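Local coordinates for methylated-DNA--protein-cysteine methyltransferase (Thermococcus kodakarensis, PDB 1MGT) that repairs O6-methylguanine and O4-methylthymine in DNA by moving the methyl group irreversibly onto one of its own cysteines, which inactivates the enzyme, at residues A44-L47 and G48-V52; T90-E93 and K94-E98; R124-G127 and G128-R132; T35-K38 and R39-L43; A78-L81 and R82-S85. One frame throughout, in Å; residues are numbered along the deposited sequence.

Contact 1. Residues A44-L47 and G48-V52; sequences AEHL and GKRGV. With SO4 (sulfate ion), chain D.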
loop_
_atom_site.group_PDB
_atom_site.type_symbol
_atom_site.label_atom_id
_atom_site.label_comp_id
_atom_site.label_asym_id
_atom_site.label_seq_id
_atom_site.Cartn_x
_atom_site.Cartn_y
_atom_site.Cartn_z
ATOM N N ALA A 44 5.620 3.008 -11.292
ATOM C CA ALA A 44 5.372 4.001 -12.363
ATOM C C ALA A 44 5.128 3.317 -13.708
ATOM O O ALA A 44 4.330 3.804 -14.528
ATOM C CB ALA A 44 6.619 4.887 -12.460
ATOM N N GLU A 45 5.793 2.225 -13.991
ATOM C CA GLU A 45 5.659 1.483 -15.231
ATOM C C GLU A 45 4.251 0.873 -15.302
ATOM O O GLU A 45 3.606 0.914 -16.339
ATOM C CB GLU A 45 6.707 0.406 -15.401
ATOM C CG GLU A 45 6.864 -0.102 -16.828
ATOM C CD GLU A 45 7.569 0.904 -17.731
ATOM O OE1 GLU A 45 8.541 1.564 -17.291
ATOM O OE2 GLU A 45 7.140 1.036 -18.901
ATOM N N HIS A 46 3.819 0.303 -14.178
ATOM C CA HIS A 46 2.486 -0.274 -14.112
ATOM C C HIS A 46 1.409 0.798 -14.301
ATOM O O HIS A 46 0.495 0.595 -15.085
ATOM C CB HIS A 46 2.322 -0.970 -12.743
ATOM C CG HIS A 46 0.880 -1.264 -12.436
ATOM N ND1 HIS A 46 0.215 -2.304 -13.044
ATOM C CD2 HIS A 46 -0.013 -0.661 -11.618
ATOM C CE1 HIS A 46 -1.028 -2.343 -12.615
ATOM N NE2 HIS A 46 -1.192 -1.364 -11.756
ATOM N N LEU A 47 1.498 1.926 -13.606
ATOM C CA LEU A 47 0.493 2.976 -13.748
ATOM C C LEU A 47 0.526 3.596 -15.162
ATOM O O LEU A 47 -0.517 3.892 -15.730
ATOM C CB LEU A 47 0.720 4.079 -12.721
ATOM C CG LEU A 47 0.509 3.661 -11.240
ATOM C CD1 LEU A 47 1.002 4.729 -10.300
ATOM C CD2 LEU A 47 -0.988 3.397 -11.053
ATOM N N GLY A 48 1.729 3.725 -15.695
ATOM C CA GLY A 48 1.868 4.291 -17.069
ATOM C C GLY A 48 1.182 3.366 -18.065
ATOM O O GLY A 48 0.540 3.837 -19.005
ATOM N N LYS A 49 1.255 2.041 -17.903
ATOM C CA LYS A 49 0.594 1.109 -18.802
ATOM C C LYS A 49 -0.926 1.200 -18.675
ATOM O O LYS A 49 -1.671 0.682 -19.531
ATOM C CB LYS A 49 1.086 -0.324 -18.540
ATOM C CG LYS A 49 2.478 -0.555 -19.161
ATOM C CD LYS A 49 2.328 -1.162 -20.543
ATOM C CE LYS A 49 3.149 -0.440 -21.600
ATOM N NZ LYS A 49 4.592 -0.358 -21.246
ATOM N N ARG A 50 -1.423 1.820 -17.613
ATOM C CA ARG A 50 -2.858 1.998 -17.421
ATOM C C ARG A 50 -3.305 3.397 -17.804
ATOM O O ARG A 50 -4.428 3.816 -17.535
ATOM C CB ARG A 50 -3.323 1.626 -16.017
ATOM C CG ARG A 50 -3.429 0.065 -15.976
ATOM C CD ARG A 50 -4.045 -0.301 -14.645
ATOM N NE ARG A 50 -4.251 -1.756 -14.547
ATOM C CZ ARG A 50 -5.008 -2.189 -13.502
ATOM N NH1 ARG A 50 -5.499 -1.311 -12.654
ATOM N NH2 ARG A 50 -5.207 -3.495 -13.391
ATOM N N GLY A 51 -2.413 4.127 -18.501
ATOM C CA GLY A 51 -2.698 5.456 -18.968
ATOM C C GLY A 51 -2.519 6.597 -18.026
ATOM O O GLY A 51 -2.996 7.718 -18.289
ATOM N N VAL A 52 -1.845 6.421 -16.894
ATOM C CA VAL A 52 -1.633 7.483 -15.935
ATOM C C VAL A 52 -0.361 8.275 -16.285
ATOM O O VAL A 52 0.645 7.651 -16.601
ATOM C CB VAL A 52 -1.478 6.886 -14.509
ATOM C CG1 VAL A 52 -1.280 7.992 -13.493
ATOM C CG2 VAL A 52 -2.741 6.057 -14.210
HETATM S S SO4 D . -3.105 -4.936 -15.856
HETATM O O1 SO4 D . -3.207 -3.592 -16.505
HETATM O O2 SO4 D . -1.954 -4.954 -14.894
HETATM O O3 SO4 D . -2.885 -5.983 -16.910
HETATM O O4 SO4 D . -4.368 -5.260 -15.114
HETATM O O HOH W 1 4.690 2.183 -18.924
#
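Gly48 N and Lys49 N donate to Ala44 O and Glu45 O in the last regular turn of helix 33-49, and beyond it Leu47 O takes two bonds, from Arg50 N and Val52 N on opposite faces of its carbonyl plane. The 3.1 Å bond from Val52 N to Leu47 O and the 3.0 Å bond from Gly51 N to Gly48 O make a Schellman motif, with Gly51 at positive phi (83°) as C-prime residue. Val52 CB packs on Leu47 CB. On the flank, Glu45 OE2 and Lys49 NZ form a long salt bridge of 3.7 Å, and a water donates to Glu45 O and OE2. His46 CE1 lies 3.8 Å from Arg50 NE, over a guanidinium face. Arg50 extends to a sulfate, probably from the crystallisation liquor, NE to O1 at 2.9 Å and NH2 to O4 at 2.6 Å, while NH1 pairs with Glu93. An alanine in place of Arg50 would lose both sulfate bonds and would probably leave Glu93 without this charged mate.

Contact 2. Residues T90-E93 and K94-E98; sequences TPFE and KKVYE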
loop_
_atom_site.group_PDB
_atom_site.type_symbol
_atom_site.label_atom_id
_atom_site.label_comp_id
_atom_site.label_asym_id
_atom_site.label_seq_id
_atom_site.Cartn_x
_atom_site.Cartn_y
_atom_site.Cartn_z
ATOM N N THR A 90 -8.992 0.055 -11.415
ATOM C CA THR A 90 -10.299 -0.332 -12.009
ATOM C C THR A 90 -11.398 -0.229 -10.963
ATOM O O THR A 90 -11.177 -0.201 -9.743
ATOM C CB THR A 90 -10.284 -1.751 -12.574
ATOM O OG1 THR A 90 -10.185 -2.724 -11.512
ATOM C CG2 THR A 90 -9.169 -2.001 -13.573
ATOM N N PRO A 91 -12.661 -0.152 -11.394
ATOM C CA PRO A 91 -13.784 -0.074 -10.484
ATOM C C PRO A 91 -13.773 -1.268 -9.508
ATOM O O PRO A 91 -14.054 -1.051 -8.318
ATOM C CB PRO A 91 -15.005 -0.117 -11.406
ATOM C CG PRO A 91 -14.490 0.419 -12.723
ATOM C CD PRO A 91 -13.085 -0.153 -12.828
ATOM N N PHE A 92 -13.457 -2.458 -9.968
ATOM C CA PHE A 92 -13.404 -3.641 -9.108
ATOM C C PHE A 92 -12.296 -3.462 -8.058
ATOM O O PHE A 92 -12.463 -3.643 -6.868
ATOM C CB PHE A 92 -13.129 -4.923 -9.873
ATOM C CG PHE A 92 -12.844 -6.099 -8.975
ATOM C CD1 PHE A 92 -13.873 -6.601 -8.176
ATOM C CD2 PHE A 92 -11.628 -6.731 -8.961
ATOM C CE1 PHE A 92 -13.637 -7.688 -7.360
ATOM C CE2 PHE A 92 -11.384 -7.811 -8.141
ATOM C CZ PHE A 92 -12.399 -8.284 -7.338
ATOM N N GLU A 93 -11.080 -3.110 -8.551
ATOM C CA GLU A 93 -9.980 -2.910 -7.609
ATOM C C GLU A 93 -10.324 -1.878 -6.567
ATOM O O GLU A 93 -10.047 -2.060 -5.382
ATOM C CB GLU A 93 -8.692 -2.506 -8.379
ATOM C CG GLU A 93 -8.149 -3.667 -9.215
ATOM C CD GLU A 93 -7.212 -3.200 -10.327
ATOM O OE1 GLU A 93 -7.013 -1.969 -10.464
ATOM O OE2 GLU A 93 -6.685 -4.075 -11.048
ATOM N N LYS A 94 -10.927 -0.753 -6.948
ATOM C CA LYS A 94 -11.300 0.286 -6.028
ATOM C C LYS A 94 -12.256 -0.245 -4.947
ATOM O O LYS A 94 -12.088 0.106 -3.779
ATOM C CB LYS A 94 -12.004 1.455 -6.730
ATOM C CG LYS A 94 -12.449 2.579 -5.794
ATOM C CD LYS A 94 -12.705 3.841 -6.643
ATOM C CE LYS A 94 -13.119 4.999 -5.732
ATOM N NZ LYS A 94 -13.833 6.043 -6.534
ATOM N N LYS A 95 -13.213 -1.044 -5.376
ATOM C CA LYS A 95 -14.205 -1.631 -4.449
ATOM C C LYS A 95 -13.501 -2.490 -3.411
ATOM O O LYS A 95 -13.764 -2.399 -2.207
ATOM C CB LYS A 95 -15.226 -2.442 -5.230
ATOM C CG LYS A 95 -16.253 -3.247 -4.430
ATOM C CD LYS A 95 -16.877 -4.289 -5.374
ATOM C CE LYS A 95 -18.025 -5.051 -4.741
ATOM N NZ LYS A 95 -18.232 -6.370 -5.448
ATOM N N VAL A 96 -12.569 -3.310 -3.882
ATOM C CA VAL A 96 -11.814 -4.154 -2.943
ATOM C C VAL A 96 -10.993 -3.290 -2.004
ATOM O O VAL A 96 -11.005 -3.487 -0.770
ATOM C CB VAL A 96 -10.928 -5.144 -3.713
ATOM C CG1 VAL A 96 -9.928 -5.846 -2.792
ATOM C CG2 VAL A 96 -11.760 -6.145 -4.498
ATOM N N TYR A 97 -10.248 -2.303 -2.534
ATOM C CA TYR A 97 -9.411 -1.459 -1.684
ATOM C C TYR A 97 -10.188 -0.693 -0.630
ATOM O O TYR A 97 -9.814 -0.557 0.531
ATOM C CB TYR A 97 -8.575 -0.436 -2.519
ATOM C CG TYR A 97 -7.686 -1.101 -3.537
ATOM C CD1 TYR A 97 -7.251 -2.408 -3.422
ATOM C CD2 TYR A 97 -7.234 -0.389 -4.670
ATOM C CE1 TYR A 97 -6.451 -3.030 -4.344
ATOM C CE2 TYR A 97 -6.430 -1.010 -5.610
ATOM C CZ TYR A 97 -6.032 -2.307 -5.464
ATOM O OH TYR A 97 -5.244 -2.931 -6.409
ATOM N N GLU A 98 -11.336 -0.132 -1.018
ATOM C CA GLU A 98 -12.148 0.603 -0.057
ATOM C C GLU A 98 -12.719 -0.330 1.022
ATOM O O GLU A 98 -12.689 0.045 2.194
ATOM C CB GLU A 98 -13.303 1.307 -0.775
ATOM C CG GLU A 98 -12.841 2.529 -1.568
ATOM C CD GLU A 98 -13.981 3.227 -2.287
ATOM O OE1 GLU A 98 -13.830 4.435 -2.544
ATOM O OE2 GLU A 98 -14.995 2.576 -2.609
HETATM O O HOH W 2 -5.009 -1.119 -8.839
#
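Thr90 and Glu93 form a capping box that starts helix 91-103: Glu93 N donates to Thr90 OG1 at 3.1 Å, and Thr90 N returns a 3.0 Å bond to Glu93 OE1, met from above the carboxylate plane. Backbone bonds then take over, from Lys94 N to Thr90 O through Tyr97 N to Glu93 O. The apolar contact is a CH-pi one. With CG of Phe92 anti to its backbone N (chi1 170°), the ring leans toward the next turn, and Val96 CG2 sits over one face, 3.9 Å from the ring centroid. Glu93 and Tyr97 run side by side, the carboxylate and phenol planes 22° apart, and Glu93 CB comes 3.9 Å from Tyr97 CE2. Glu93 OE1 also takes a salt bridge from Arg50, and Tyr97 OH is probably hydrogen-bonded to Ala129 O. The Tyr97 side chain is about 6 Å, between nearest atoms, from that of Cys141, the probable methyl-accepting nucleophile. One water donates to both Glu93 OE1, at 2.7 Å, and Tyr97 OH, at 3.0 Å.

Contact 3. Residues R124-G127 and G128-R132; sequences RAVG and GAMKR. With SO4 (sulfate ion), chain D.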
loop_
_atom_site.group_PDB
_atom_site.type_symbol
_atom_site.label_atom_id
_atom_site.label_comp_id
_atom_site.label_asym_id
_atom_site.label_seq_id
_atom_site.Cartn_x
_atom_site.Cartn_y
_atom_site.Cartn_z
ATOM N N ARG A 124 -8.816 -15.596 -6.344
ATOM C CA ARG A 124 -7.859 -15.227 -7.382
ATOM C C ARG A 124 -8.054 -13.763 -7.794
ATOM O O ARG A 124 -7.034 -13.071 -7.874
ATOM C CB ARG A 124 -7.892 -16.151 -8.579
ATOM C CG ARG A 124 -7.370 -17.539 -8.228
ATOM C CD ARG A 124 -7.531 -18.484 -9.433
ATOM N NE ARG A 124 -7.436 -19.852 -8.928
ATOM C CZ ARG A 124 -6.829 -20.862 -9.522
ATOM N NH1 ARG A 124 -6.223 -20.694 -10.688
ATOM N NH2 ARG A 124 -6.827 -22.047 -8.928
ATOM N N ALA A 125 -9.283 -13.321 -7.933
ATOM C CA ALA A 125 -9.510 -11.898 -8.277
ATOM C C ALA A 125 -8.977 -10.984 -7.206
ATOM O O ALA A 125 -8.362 -9.925 -7.448
ATOM C CB ALA A 125 -11.002 -11.679 -8.551
ATOM N N VAL A 126 -9.159 -11.343 -5.916
ATOM C CA VAL A 126 -8.684 -10.557 -4.789
ATOM C C VAL A 126 -7.151 -10.577 -4.775
ATOM O O VAL A 126 -6.542 -9.547 -4.502
ATOM C CB VAL A 126 -9.197 -11.127 -3.438
ATOM C CG1 VAL A 126 -8.449 -10.536 -2.255
ATOM C CG2 VAL A 126 -10.687 -10.765 -3.322
ATOM N N GLY A 127 -6.585 -11.743 -5.073
ATOM C CA GLY A 127 -5.119 -11.863 -5.104
ATOM C C GLY A 127 -4.581 -10.918 -6.200
ATOM O O GLY A 127 -3.613 -10.189 -5.951
ATOM N N GLY A 128 -5.187 -10.920 -7.367
ATOM C CA GLY A 128 -4.746 -10.038 -8.459
ATOM C C GLY A 128 -4.807 -8.578 -8.041
ATOM O O GLY A 128 -3.914 -7.779 -8.372
ATOM N N ALA A 129 -5.885 -8.176 -7.355
ATOM C CA ALA A 129 -6.025 -6.808 -6.897
ATOM C C ALA A 129 -4.975 -6.464 -5.857
ATOM O O ALA A 129 -4.445 -5.346 -5.838
ATOM C CB ALA A 129 -7.437 -6.540 -6.370
ATOM N N MET A 130 -4.629 -7.403 -4.957
ATOM C CA MET A 130 -3.625 -7.101 -3.944
ATOM C C MET A 130 -2.253 -6.918 -4.592
ATOM O O MET A 130 -1.499 -6.023 -4.191
ATOM C CB MET A 130 -3.523 -8.202 -2.885
ATOM C CG MET A 130 -4.781 -8.400 -2.050
ATOM S SD MET A 130 -5.258 -6.914 -1.158
ATOM C CE MET A 130 -6.540 -6.268 -2.193
ATOM N N LYS A 131 -1.947 -7.763 -5.582
ATOM C CA LYS A 131 -0.659 -7.636 -6.263
ATOM C C LYS A 131 -0.488 -6.268 -6.925
ATOM O O LYS A 131 0.616 -5.697 -6.981
ATOM C CB LYS A 131 -0.589 -8.693 -7.380
ATOM C CG LYS A 131 0.789 -8.735 -8.047
ATOM C CD LYS A 131 0.717 -9.617 -9.283
ATOM C CE LYS A 131 2.118 -10.145 -9.641
ATOM N NZ LYS A 131 2.119 -10.563 -11.083
ATOM N N ARG A 132 -1.579 -5.743 -7.456
ATOM C CA ARG A 132 -1.583 -4.477 -8.150
ATOM C C ARG A 132 -1.824 -3.266 -7.303
ATOM O O ARG A 132 -1.867 -2.165 -7.876
ATOM C CB ARG A 132 -2.635 -4.514 -9.283
ATOM C CG ARG A 132 -2.229 -5.527 -10.373
ATOM C CD ARG A 132 -3.436 -5.904 -11.211
ATOM N NE ARG A 132 -3.086 -6.707 -12.383
ATOM C CZ ARG A 132 -2.954 -8.029 -12.376
ATOM N NH1 ARG A 132 -3.148 -8.719 -11.250
ATOM N NH2 ARG A 132 -2.646 -8.683 -13.493
HETATM S S SO4 D . -3.105 -4.936 -15.856
HETATM O O1 SO4 D . -3.207 -3.592 -16.505
HETATM O O2 SO4 D . -1.954 -4.954 -14.894
HETATM O O3 SO4 D . -2.885 -5.983 -16.910
HETATM O O4 SO4 D . -4.368 -5.260 -15.114
#
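Val126 and Met130, one turn apart on helix 123-131, meet along the buried side, where Val126 CG1 lies 4.2 Å from Met130 CG. Met130 CG stands anti to its own carbonyl carbon (chi1 -64°), which brings it back over the preceding turn to 3.2 Å from Val126 O, the carbonyl that also accepts Met130 N. Bends at chi2 and chi3 then fold the thioether, whose CE reaches Val96 of helix 91-103; the side chain also touches Cys141, the probable methyl-accepting nucleophile. Val126 itself packs on Leu115 and Ala116 of helix 112-118. As in other MGMT proteins, helices 112-118 and 123-131 probably form the helix-turn-helix, with 123-131 the recognition helix that enters the DNA minor groove.

Gly128 N donates to Arg124 O and Lys131 N to Gly127 O. At the C-terminal end the Arg132 side chain turns back, and its NH1 gives a 3.1 Å bond to Gly128 O, a contact lying in the guanidinium plane. Arg132 N and NH1 approach that oxygen from opposite faces of the carbonyl plane. Arg132 NE meets sulfate O2 at 3.3 Å, with a weak second bond to O4. The NH1 bond to Gly128 O holds the guanidinium while NE faces the anion, and the positive charge there is consistent with a site that could receive a DNA phosphate.

Contact 4. Residues T35-K38 and R39-L43; sequences TLMK and RIHDL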
loop_
_atom_site.group_PDB
_atom_site.type_symbol
_atom_site.label_atom_id
_atom_site.label_comp_id
_atom_site.label_asym_id
_atom_site.label_seq_id
_atom_site.Cartn_x
_atom_site.Cartn_y
_atom_site.Cartn_z
ATOM N N THR A 35 16.312 -0.063 -3.010
ATOM C CA THR A 35 15.151 -0.932 -3.204
ATOM C C THR A 35 13.912 -0.066 -3.392
ATOM O O THR A 35 13.067 -0.384 -4.231
ATOM C CB THR A 35 14.995 -1.895 -2.008
ATOM O OG1 THR A 35 16.204 -2.711 -1.998
ATOM C CG2 THR A 35 13.799 -2.810 -2.217
ATOM N N LEU A 36 13.819 1.013 -2.646
ATOM C CA LEU A 36 12.692 1.917 -2.767
ATOM C C LEU A 36 12.615 2.438 -4.204
ATOM O O LEU A 36 11.552 2.413 -4.794
ATOM C CB LEU A 36 12.809 3.145 -1.850
ATOM C CG LEU A 36 11.664 4.162 -2.075
ATOM C CD1 LEU A 36 10.376 3.596 -1.454
ATOM C CD2 LEU A 36 11.944 5.521 -1.497
ATOM N N MET A 37 13.767 2.870 -4.749
ATOM C CA MET A 37 13.723 3.397 -6.129
ATOM C C MET A 37 13.323 2.377 -7.157
ATOM O O MET A 37 12.608 2.686 -8.143
ATOM C CB MET A 37 15.039 4.116 -6.426
ATOM C CG MET A 37 15.184 5.406 -5.603
ATOM S SD MET A 37 13.824 6.564 -5.724
ATOM C CE MET A 37 13.688 6.745 -7.501
ATOM N N LYS A 38 13.708 1.119 -7.006
ATOM C CA LYS A 38 13.309 0.077 -7.938
ATOM C C LYS A 38 11.792 -0.131 -7.856
ATOM O O LYS A 38 11.128 -0.315 -8.877
ATOM C CB LYS A 38 14.045 -1.231 -7.580
ATOM C CG LYS A 38 13.663 -2.365 -8.527
ATOM C CD LYS A 38 14.235 -3.690 -8.060
ATOM C CE LYS A 38 13.194 -4.802 -8.117
ATOM N NZ LYS A 38 12.698 -5.041 -9.497
ATOM N N ARG A 39 11.236 -0.111 -6.645
ATOM C CA ARG A 39 9.782 -0.288 -6.483
ATOM C C ARG A 39 8.998 0.899 -7.041
ATOM O O ARG A 39 7.923 0.698 -7.608
ATOM C CB ARG A 39 9.413 -0.512 -5.002
ATOM C CG ARG A 39 10.004 -1.859 -4.542
ATOM C CD ARG A 39 9.637 -2.089 -3.032
ATOM N NE ARG A 39 10.216 -3.428 -2.750
ATOM C CZ ARG A 39 10.459 -3.904 -1.537
ATOM N NH1 ARG A 39 10.190 -3.195 -0.450
ATOM N NH2 ARG A 39 10.989 -5.132 -1.465
ATOM N N ILE A 40 9.549 2.095 -6.900
ATOM C CA ILE A 40 8.917 3.310 -7.430
ATOM C C ILE A 40 8.867 3.205 -8.939
ATOM O O ILE A 40 7.850 3.501 -9.583
ATOM C CB ILE A 40 9.663 4.568 -6.934
ATOM C CG1 ILE A 40 9.235 4.943 -5.512
ATOM C CG2 ILE A 40 9.449 5.761 -7.876
ATOM C CD1 ILE A 40 7.769 5.389 -5.426
ATOM N N HIS A 41 9.946 2.724 -9.580
ATOM C CA HIS A 41 9.977 2.576 -11.023
ATOM C C HIS A 41 9.023 1.497 -11.503
ATOM O O HIS A 41 8.295 1.644 -12.497
ATOM C CB HIS A 41 11.425 2.249 -11.483
ATOM C CG HIS A 41 12.245 3.514 -11.418
ATOM N ND1 HIS A 41 11.992 4.603 -12.240
ATOM C CD2 HIS A 41 13.289 3.850 -10.637
ATOM C CE1 HIS A 41 12.859 5.545 -11.944
ATOM N NE2 HIS A 41 13.655 5.147 -10.990
ATOM N N ASP A 42 8.990 0.370 -10.763
ATOM C CA ASP A 42 8.057 -0.705 -11.148
ATOM C C ASP A 42 6.622 -0.191 -11.068
ATOM O O ASP A 42 5.792 -0.532 -11.912
ATOM C CB ASP A 42 8.210 -1.915 -10.207
ATOM C CG ASP A 42 9.448 -2.745 -10.455
ATOM O OD1 ASP A 42 9.830 -3.531 -9.553
ATOM O OD2 ASP A 42 10.072 -2.645 -11.521
ATOM N N LEU A 43 6.306 0.588 -10.031
ATOM C CA LEU A 43 4.967 1.144 -9.849
ATOM C C LEU A 43 4.647 2.156 -10.952
ATOM O O LEU A 43 3.573 2.133 -11.519
ATOM C CB LEU A 43 4.904 1.869 -8.501
ATOM C CG LEU A 43 3.545 2.473 -8.088
ATOM C CD1 LEU A 43 2.447 1.437 -8.164
ATOM C CD2 LEU A 43 3.669 3.052 -6.695
#
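Thr35 CG2 rests over the centre of the Arg39 guanidinium, 3.6 Å from CZ, and the two side chains run together in the same direction. The methyl gets there because CG2 of Thr35 lies anti to the backbone N, leaving OG1 beside that nitrogen to bond Asp32. Arg39 is stretched out from CG to NE (chi2 180°), with CG passing 3.4 Å from Thr35 O, the oxygen that also accepts Arg39 N. One turn on, Lys38 NZ makes a salt bridge of 3.2 Å with Asp42 OD1, on the syn side of the carboxylate; bends at chi3 and chi4 bring the ammonium round to it. On the buried side Leu36 CG and Ile40 CG1 are 4.3 Å apart.

Outside this shell, Leu36 and Ile40 lie against all three strands of the antiparallel sheet, so this face seats helix 33-49 on the N-terminal sheet. Arg39 NH1 binds Phe29 O on strand 24-30 and forms a salt bridge to Glu159 of helix 157-166. An alanine in place of Arg39 would probably leave Glu159 without this charged partner and uncover the Thr35 methyl. The helix thus carries both kinds of ion pair, within itself through Lys38 and Asp42 and between helices through Arg39, in keeping with the ion pairing held to maintain this hyperthermostable protein.

Contact 5. Residues A78-L81 and R82-S85; sequences ASFL and RELS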
loop_
_atom_site.group_PDB
_atom_site.type_symbol
_atom_site.label_atom_id
_atom_site.label_comp_id
_atom_site.label_asym_id
_atom_site.label_seq_id
_atom_site.Cartn_x
_atom_site.Cartn_y
_atom_site.Cartn_z
ATOM N N ALA A 78 -8.590 4.509 6.990
ATOM C CA ALA A 78 -9.719 5.113 6.304
ATOM C C ALA A 78 -9.632 6.612 6.178
ATOM O O ALA A 78 -10.169 7.173 5.209
ATOM C CB ALA A 78 -11.027 4.696 7.037
ATOM N N SER A 79 -8.968 7.307 7.097
ATOM C CA SER A 79 -8.890 8.773 6.960
ATOM C C SER A 79 -7.979 9.185 5.819
ATOM O O SER A 79 -8.044 10.340 5.396
ATOM C CB SER A 79 -8.445 9.422 8.266
ATOM O OG SER A 79 -7.146 8.988 8.597
ATOM N N PHE A 80 -7.172 8.266 5.280
ATOM C CA PHE A 80 -6.276 8.603 4.170
ATOM C C PHE A 80 -6.954 8.401 2.824
ATOM O O PHE A 80 -6.435 8.874 1.806
ATOM C CB PHE A 80 -5.011 7.745 4.229
ATOM C CG PHE A 80 -3.817 8.300 3.480
ATOM C CD1 PHE A 80 -2.875 9.066 4.136
ATOM C CD2 PHE A 80 -3.635 8.051 2.138
ATOM C CE1 PHE A 80 -1.779 9.575 3.458
ATOM C CE2 PHE A 80 -2.542 8.542 1.443
ATOM C CZ PHE A 80 -1.612 9.316 2.115
ATOM N N LEU A 81 -8.121 7.742 2.775
ATOM C CA LEU A 81 -8.800 7.502 1.507
ATOM C C LEU A 81 -9.012 8.763 0.669
ATOM O O LEU A 81 -8.849 8.703 -0.545
ATOM C CB LEU A 81 -10.165 6.854 1.739
ATOM C CG LEU A 81 -10.483 5.424 1.424
ATOM C CD1 LEU A 81 -9.336 4.483 1.186
ATOM C CD2 LEU A 81 -11.438 4.838 2.504
ATOM N N ARG A 82 -9.359 9.891 1.262
ATOM C CA ARG A 82 -9.589 11.125 0.520
ATOM C C ARG A 82 -8.356 11.691 -0.178
ATOM O O ARG A 82 -8.506 12.528 -1.075
ATOM C CB ARG A 82 -10.118 12.185 1.520
ATOM C CG ARG A 82 -9.348 12.121 2.818
ATOM C CD ARG A 82 -8.342 13.231 3.011
ATOM N NE ARG A 82 -8.854 14.302 3.862
ATOM C CZ ARG A 82 -9.931 15.038 3.666
ATOM N NH1 ARG A 82 -10.266 15.989 4.555
ATOM N NH2 ARG A 82 -10.711 14.876 2.609
ATOM N N GLU A 83 -7.165 11.270 0.216
ATOM C CA GLU A 83 -5.943 11.754 -0.415
ATOM C C GLU A 83 -5.589 10.958 -1.675
ATOM O O GLU A 83 -4.706 11.386 -2.426
ATOM C CB GLU A 83 -4.758 11.604 0.540
ATOM C CG GLU A 83 -4.955 12.114 1.945
ATOM C CD GLU A 83 -4.798 13.618 2.055
ATOM O OE1 GLU A 83 -4.584 14.275 1.014
ATOM O OE2 GLU A 83 -4.897 14.124 3.191
ATOM N N LEU A 84 -6.232 9.824 -1.900
ATOM C CA LEU A 84 -5.943 8.966 -3.039
ATOM C C LEU A 84 -6.616 9.364 -4.323
ATOM O O LEU A 84 -7.825 9.609 -4.341
ATOM C CB LEU A 84 -6.342 7.503 -2.697
ATOM C CG LEU A 84 -5.695 6.974 -1.409
ATOM C CD1 LEU A 84 -6.171 5.548 -1.117
ATOM C CD2 LEU A 84 -4.173 7.006 -1.500
ATOM N N SER A 85 -5.878 9.377 -5.444
ATOM C CA SER A 85 -6.528 9.757 -6.692
ATOM C C SER A 85 -7.289 8.640 -7.363
ATOM O O SER A 85 -8.195 8.915 -8.173
ATOM C CB SER A 85 -5.466 10.262 -7.702
ATOM O OG SER A 85 -4.763 9.109 -8.155
HETATM O O HOH W 3 -10.893 9.627 3.991
HETATM O O HOH W 4 -10.306 9.512 -2.958
#
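Phe80 and Glu83 meet over a ring face, and the Glu83 side chain can be followed along it. Its CB sits 3.4 Å from Phe80 O, the oxygen that accepts Glu83 N, and 3.9 Å from Phe80 CE2. CG, placed anti to the carbonyl carbon by chi1 (-48°), comes 4.1 Å from the centroid of the ring, only 2° off its normal, a CH-pi contact. The chain then bends at chi2, and at the tip OE2 reaches Lys66 of helix 63-71 in a long, weak ion pair. The carboxylate plane is turned 51° from that of the ring. Leu84 takes the edge of the same ring, with its CD2 3.7 Å from Phe80 CE2, while its other methyl, CD1, touches Leu81 CD1.

The backbone makes overlapping beta-turns of 3-10 character: Glu83 N bonds to Phe80 O and Leu84 N to Leu81 O, each three residues back and from above the carbonyl plane. One water joins Ala78 O to Arg82 N, and another donates to Leu81 O and to Leu84 O. Arg82 keeps its aliphatic stem close to Ser79 O, at 3.4 Å from CG.

The turns lie in the loop between helices 63-71 and 91-103. Phe80 packs on Val67 and Val70 of the first, Leu81 on Thr101 and Lys102 of the second, while Leu84 touches Val24 and Ser85 touches Gln25 of strand 24-30.

In the fold
From the N terminus, contact 4 comes first, in the first half of helix 33-49, and contact 1 adjoins it and runs past the helix's C-terminal end into the turn 50-52. Contact 5 follows in the loop ahead of helix 91-103, contact 2 opens that helix, and contact 3 ends helix 123-131. All five are local and in series, so none nests or crosses another and none closes a long loop. Their ties are lateral: Arg50 of contact 1 reaches Glu93 of contact 2 and shares a sulfate with Arg132 of contact 3, joining the N-terminal part to the DNA-binding part. Contacts 2 and 3, centres about 10 Å apart, meet through Tyr97 and Ala129.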